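Local coordinates for natterin-like protein (Lethenteron camtschaticum, PDB 6IUL) that is a cytotoxin that probably binds glycans through its jacalin-like lectin domain and probably forms membrane pores with an aerolysin-type module, at residues E173-N178 with H259-V264; S185-S190 with T249-V254. One frame throughout, in Å; residues are numbered along the deposited sequence.

Interaction 1 of 2, residues E173-N178 with H259-V264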
loop_
_atom_site.group_PDB
_atom_site.type_symbol
_atom_site.label_atom_id
_atom_site.label_comp_id
_atom_site.label_asym_id
_atom_site.label_seq_id
_atom_site.Cartn_x
_atom_site.Cartn_y
_atom_site.Cartn_z
ATOM N N GLU A 173 22.548 -17.079 14.893
ATOM C CA GLU A 173 23.597 -17.482 15.855
ATOM C C GLU A 173 24.651 -18.280 15.156
ATOM O O GLU A 173 24.349 -19.256 14.422
ATOM C CB GLU A 173 23.025 -18.315 17.015
ATOM C CG GLU A 173 24.067 -18.767 18.034
ATOM C CD GLU A 173 23.441 -19.371 19.319
ATOM O OE1 GLU A 173 22.252 -19.117 19.610
ATOM O OE2 GLU A 173 24.128 -20.084 20.081
ATOM N N MET A 174 25.892 -17.915 15.417
ATOM C CA MET A 174 27.010 -18.611 14.818
ATOM C C MET A 174 28.112 -18.769 15.874
ATOM O O MET A 174 28.299 -17.926 16.757
ATOM C CB MET A 174 27.486 -17.816 13.585
ATOM C CG MET A 174 28.573 -18.441 12.748
ATOM S SD MET A 174 28.375 -20.212 12.494
ATOM C CE MET A 174 29.999 -20.596 11.806
ATOM N N GLU A 175 28.881 -19.825 15.755
ATOM C CA GLU A 175 29.943 -20.077 16.737
ATOM C C GLU A 175 31.309 -20.201 16.025
ATOM O O GLU A 175 31.421 -20.799 14.948
ATOM C CB GLU A 175 29.629 -21.353 17.510
ATOM C CG GLU A 175 30.637 -21.720 18.595
ATOM C CD GLU A 175 30.301 -23.076 19.250
ATOM O OE1 GLU A 175 29.457 -23.080 20.170
ATOM O OE2 GLU A 175 30.830 -24.107 18.808
ATOM N N TYR A 176 32.318 -19.605 16.635
ATOM C CA TYR A 176 33.677 -19.604 16.097
ATOM C C TYR A 176 34.574 -20.229 17.142
ATOM O O TYR A 176 34.667 -19.715 18.264
ATOM C CB TYR A 176 34.128 -18.163 15.804
ATOM C CG TYR A 176 33.239 -17.471 14.815
ATOM C CD1 TYR A 176 33.401 -17.678 13.443
ATOM C CD2 TYR A 176 32.214 -16.645 15.230
ATOM C CE1 TYR A 176 32.579 -17.055 12.510
ATOM C CE2 TYR A 176 31.363 -16.047 14.305
ATOM C CZ TYR A 176 31.537 -16.252 12.962
ATOM O OH TYR A 176 30.657 -15.665 12.080
ATOM N N LYS A 177 35.189 -21.348 16.807
ATOM C CA LYS A 177 36.041 -22.039 17.746
ATOM C C LYS A 177 37.494 -22.059 17.231
ATOM O O LYS A 177 37.759 -22.514 16.127
ATOM C CB LYS A 177 35.530 -23.448 18.008
ATOM C CG LYS A 177 36.190 -24.025 19.262
ATOM C CD LYS A 177 35.872 -25.489 19.556
ATOM C CE LYS A 177 36.266 -25.800 21.015
ATOM N NZ LYS A 177 36.408 -27.252 21.321
ATOM N N ASN A 178 38.409 -21.557 18.050
ATOM C CA ASN A 178 39.825 -21.425 17.682
ATOM C C ASN A 178 40.627 -22.452 18.460
ATOM O O ASN A 178 40.923 -22.280 19.664
ATOM C CB ASN A 178 40.368 -20.015 17.975
ATOM C CG ASN A 178 41.810 -19.820 17.505
ATOM O OD1 ASN A 178 42.410 -20.747 16.972
ATOM N ND2 ASN A 178 42.351 -18.598 17.659
ATOM N N HIS A 259 42.550 -21.084 21.601
ATOM C CA HIS A 259 41.885 -22.110 22.416
ATOM C C HIS A 259 40.652 -21.561 23.089
ATOM O O HIS A 259 40.388 -21.803 24.269
ATOM C CB HIS A 259 42.873 -22.754 23.410
ATOM C CG HIS A 259 44.003 -23.460 22.727
ATOM N ND1 HIS A 259 45.288 -22.974 22.724
ATOM C CD2 HIS A 259 44.023 -24.578 21.961
ATOM C CE1 HIS A 259 46.063 -23.787 22.027
ATOM N NE2 HIS A 259 45.315 -24.764 21.545
ATOM N N LYS A 260 39.899 -20.782 22.328
ATOM C CA LYS A 260 38.691 -20.169 22.884
ATOM C C LYS A 260 37.575 -20.243 21.865
ATOM O O LYS A 260 37.804 -20.506 20.675
ATOM C CB LYS A 260 38.954 -18.722 23.321
ATOM C CG LYS A 260 38.625 -18.434 24.774
ATOM C CD LYS A 260 39.736 -18.815 25.755
ATOM C CE LYS A 260 39.308 -18.583 27.205
ATOM N NZ LYS A 260 37.915 -19.103 27.479
ATOM N N THR A 261 36.368 -20.077 22.363
ATOM C CA THR A 261 35.183 -20.065 21.564
ATOM C C THR A 261 34.503 -18.696 21.674
ATOM O O THR A 261 34.407 -18.126 22.760
ATOM C CB THR A 261 34.229 -21.165 22.052
ATOM O OG1 THR A 261 34.858 -22.448 21.907
ATOM C CG2 THR A 261 32.878 -21.171 21.270
ATOM N N VAL A 262 34.033 -18.169 20.541
ATOM C CA VAL A 262 33.245 -16.932 20.546
ATOM C C VAL A 262 31.908 -17.267 19.883
ATOM O O VAL A 262 31.860 -17.815 18.767
ATOM C CB VAL A 262 33.923 -15.780 19.809
ATOM C CG1 VAL A 262 33.009 -14.563 19.761
ATOM C CG2 VAL A 262 35.212 -15.408 20.495
ATOM N N THR A 263 30.828 -16.964 20.570
ATOM C CA THR A 263 29.496 -17.258 20.055
ATOM C C THR A 263 28.872 -15.897 19.777
ATOM O O THR A 263 28.878 -14.989 20.619
ATOM C CB THR A 263 28.642 -18.082 21.066
ATOM O OG1 THR A 263 29.323 -19.307 21.438
ATOM C CG2 THR A 263 27.355 -18.506 20.442
ATOM N N VAL A 264 28.368 -15.729 18.570
ATOM C CA VAL A 264 27.810 -14.426 18.139
ATOM C C VAL A 264 26.336 -14.575 17.869
ATOM O O VAL A 264 25.895 -15.470 17.114
ATOM C CB VAL A 264 28.482 -13.942 16.868
ATOM C CG1 VAL A 264 27.889 -12.631 16.404
ATOM C CG2 VAL A 264 29.977 -13.829 17.085
#
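M174 and V264 exchange a pair of backbone hydrogen bonds, and the shorter of them, from V264 N to M174 O at 2.8 Å, is almost perfectly straight (178° at the hydrogen). Y176 and V262 do the same, Y176 N reaching V262 O and V262 N reaching Y176 O, both at 2.8 Å. Beyond them N178 N gives a bond to K260 O, while the return bond from K260 N is long, bent and weak. The side chain of N178 looks elsewhere: its amide bonds to T180, I182 and V256, which suits an asparagine where the strand nears a turn. Strands 166-178 and 260-285 thus run antiparallel, their local axes 4.7 Å apart, in the long sheet of the aerolysin-like module. On the face bearing E175, K177, T261 and T263 the packing is made by aliphatic stems. T261 puts OG1 beside its backbone N and anti to its carbonyl carbon (chi1 -61°), which leaves the methyl CG2 anti to N; the methyl meets E175 CG at 3.5 Å and OG1 lies 3.4 Å from K177 CG. Beta-branched threonine fits such a partly exposed strand. On the other face Y176, V262 and V264 are buried: V264 CG2 comes to the edge of the Y176 ring, 3.8 Å from CE2, and V262 leans on A311 of strand 290-313.

Interaction 2 of 2, residues S185-S190 with T249-V254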
loop_
_atom_site.group_PDB
_atom_site.type_symbol
_atom_site.label_atom_id
_atom_site.label_comp_id
_atom_site.label_asym_id
_atom_site.label_seq_id
_atom_site.Cartn_x
_atom_site.Cartn_y
_atom_site.Cartn_z
ATOM N N SER A 185 40.784 -14.573 13.076
ATOM C CA SER A 185 39.873 -13.503 12.800
ATOM C C SER A 185 38.909 -13.933 11.688
ATOM O O SER A 185 39.323 -14.540 10.739
ATOM C CB SER A 185 40.696 -12.273 12.482
ATOM O OG SER A 185 39.849 -11.156 12.631
ATOM N N TYR A 186 37.625 -13.667 11.859
ATOM C CA TYR A 186 36.559 -14.140 10.935
ATOM C C TYR A 186 35.588 -13.040 10.647
ATOM O O TYR A 186 35.590 -12.048 11.321
ATOM C CB TYR A 186 35.719 -15.260 11.588
ATOM C CG TYR A 186 36.459 -16.498 11.998
ATOM C CD1 TYR A 186 37.070 -16.575 13.228
ATOM C CD2 TYR A 186 36.524 -17.605 11.164
ATOM C CE1 TYR A 186 37.749 -17.716 13.615
ATOM C CE2 TYR A 186 37.168 -18.761 11.558
ATOM C CZ TYR A 186 37.780 -18.801 12.774
ATOM O OH TYR A 186 38.417 -19.960 13.176
ATOM N N THR A 187 34.712 -13.204 9.673
ATOM C CA THR A 187 33.729 -12.165 9.361
ATOM C C THR A 187 32.309 -12.663 9.603
ATOM O O THR A 187 31.884 -13.630 9.011
ATOM C CB THR A 187 33.829 -11.725 7.874
ATOM O OG1 THR A 187 35.199 -11.419 7.534
ATOM C CG2 THR A 187 32.908 -10.487 7.629
ATOM N N PHE A 188 31.577 -11.989 10.454
ATOM C CA PHE A 188 30.170 -12.294 10.654
ATOM C C PHE A 188 29.306 -11.406 9.749
ATOM O O PHE A 188 29.525 -10.190 9.653
ATOM C CB PHE A 188 29.809 -12.013 12.103
ATOM C CG PHE A 188 28.389 -12.339 12.461
ATOM C CD1 PHE A 188 28.039 -13.606 12.866
ATOM C CD2 PHE A 188 27.419 -11.360 12.421
ATOM C CE1 PHE A 188 26.725 -13.898 13.214
ATOM C CE2 PHE A 188 26.105 -11.628 12.772
ATOM C CZ PHE A 188 25.754 -12.893 13.158
ATOM N N GLU A 189 28.309 -12.030 9.121
ATOM C CA GLU A 189 27.303 -11.340 8.351
ATOM C C GLU A 189 25.910 -11.828 8.727
ATOM O O GLU A 189 25.730 -13.007 8.989
ATOM C CB GLU A 189 27.513 -11.654 6.894
ATOM C CG GLU A 189 28.658 -10.951 6.238
ATOM C CD GLU A 189 28.848 -11.357 4.771
ATOM O OE1 GLU A 189 28.120 -12.236 4.263
ATOM O OE2 GLU A 189 29.784 -10.835 4.152
ATOM N N SER A 190 24.918 -10.924 8.717
ATOM C CA SER A 190 23.539 -11.307 8.945
ATOM C C SER A 190 22.586 -10.356 8.277
ATOM O O SER A 190 22.912 -9.190 8.093
ATOM C CB SER A 190 23.249 -11.374 10.440
ATOM O OG SER A 190 21.914 -11.817 10.653
ATOM N N THR A 249 20.803 -5.165 7.612
ATOM C CA THR A 249 22.019 -5.961 7.545
ATOM C C THR A 249 22.992 -5.603 8.654
ATOM O O THR A 249 22.925 -4.516 9.225
ATOM C CB THR A 249 22.764 -5.841 6.200
ATOM O OG1 THR A 249 23.279 -4.524 6.045
ATOM C CG2 THR A 249 21.836 -6.161 5.047
ATOM N N LEU A 250 23.923 -6.525 8.904
ATOM C CA LEU A 250 24.983 -6.302 9.863
ATOM C C LEU A 250 26.184 -7.136 9.486
ATOM O O LEU A 250 26.038 -8.321 9.186
ATOM C CB LEU A 250 24.486 -6.694 11.264
ATOM C CG LEU A 250 25.460 -6.504 12.422
ATOM C CD1 LEU A 250 25.908 -5.068 12.611
ATOM C CD2 LEU A 250 24.817 -7.026 13.693
ATOM N N THR A 251 27.367 -6.529 9.486
ATOM C CA THR A 251 28.607 -7.261 9.250
ATOM C C THR A 251 29.742 -6.670 10.102
ATOM O O THR A 251 29.829 -5.459 10.273
ATOM C CB THR A 251 28.991 -7.284 7.780
ATOM O OG1 THR A 251 30.136 -8.113 7.605
ATOM C CG2 THR A 251 29.341 -5.898 7.245
ATOM N N PHE A 252 30.608 -7.530 10.626
ATOM C CA PHE A 252 31.760 -7.091 11.404
ATOM C C PHE A 252 32.760 -8.249 11.573
ATOM O O PHE A 252 32.394 -9.407 11.446
ATOM C CB PHE A 252 31.336 -6.561 12.794
ATOM C CG PHE A 252 30.533 -7.550 13.594
ATOM C CD1 PHE A 252 29.161 -7.616 13.479
ATOM C CD2 PHE A 252 31.167 -8.421 14.485
ATOM C CE1 PHE A 252 28.433 -8.546 14.225
ATOM C CE2 PHE A 252 30.449 -9.326 15.234
ATOM C CZ PHE A 252 29.082 -9.385 15.093
ATOM N N PRO A 253 34.024 -7.916 11.833
ATOM C CA PRO A 253 35.009 -8.933 12.132
ATOM C C PRO A 253 34.835 -9.498 13.556
ATOM O O PRO A 253 34.488 -8.781 14.486
ATOM C CB PRO A 253 36.336 -8.169 12.008
ATOM C CG PRO A 253 35.973 -6.752 12.384
ATOM C CD PRO A 253 34.596 -6.551 11.821
ATOM N N VAL A 254 35.146 -10.769 13.704
ATOM C CA VAL A 254 35.103 -11.453 14.982
ATOM C C VAL A 254 36.498 -11.984 15.293
ATOM O O VAL A 254 37.065 -12.758 14.533
ATOM C CB VAL A 254 34.121 -12.643 14.900
ATOM C CG1 VAL A 254 34.083 -13.411 16.203
ATOM C CG2 VAL A 254 32.713 -12.147 14.517
#
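F188 and F252 form a hydrogen-bonded pair in an antiparallel pairing of two long strands, 184-200 and 241-256, within the extended beta module of the chain. Each main chain bonds to the other at three places, Y186 with V254, F188 with F252 and S190 with L250. F188 O takes two donors, F252 N in its carbonyl plane and, tilted from that plane, the hydroxyl T251 OG1 at 3.0 Å. That second bond is possible because T251 holds OG1 anti to its own backbone N (chi1 -175°), turned back across the strand gap; the same oxygen passes 3.5 Å from E189 CG. A threonine here serves an exposed face, its hydroxyl spent on the backbone. The opposite face carries Y186, F188 and F252 together with V254, L250 and S190. F252 CG sits between its backbone N and carbonyl carbon (chi1 56°), a placement that swings the ring over its neighbour, where F188 CB lies above one face in a CH-pi contact, 4.2 Å from the centroid. The two rings lie side by side at an oblique 33°, and F252 CE1 comes within 3.5 Å of F188 CD2. V254 CG2 meets F188 CB at 3.8 Å, the compact branched valine packing against the stem of the phenylalanine. K172 makes a cation-pi contact with F188 and bonds to E189 O, while A309 of strand 290-313 touches F252. Long, twisted antiparallel strands with a largely apolar inner face and a threonine-rich outer one are consistent with the aerolysin-type pore-forming fold.

In the fold
The centres of interactions 1 and 2 lie about 12 Å apart, and their apolar faces meet. Y176 OH packs 3.4 Å from F188 CD1, and CD1 of the same tyrosine comes 3.6 Å from Y186 CG. V264 reaches both phenylalanines with one methyl, CG1 lying 3.6 Å from F188 CE1 and 3.7 Å from F252 CZ. Strand 166-178 is followed in the chain by strand 184-200, and 241-256 by 260-285, so each pairing takes one strand from either succession. Both contacts sit far out on the elongated chain, their centres about 52 and 44 Å from its centre, and both touch the second subunit.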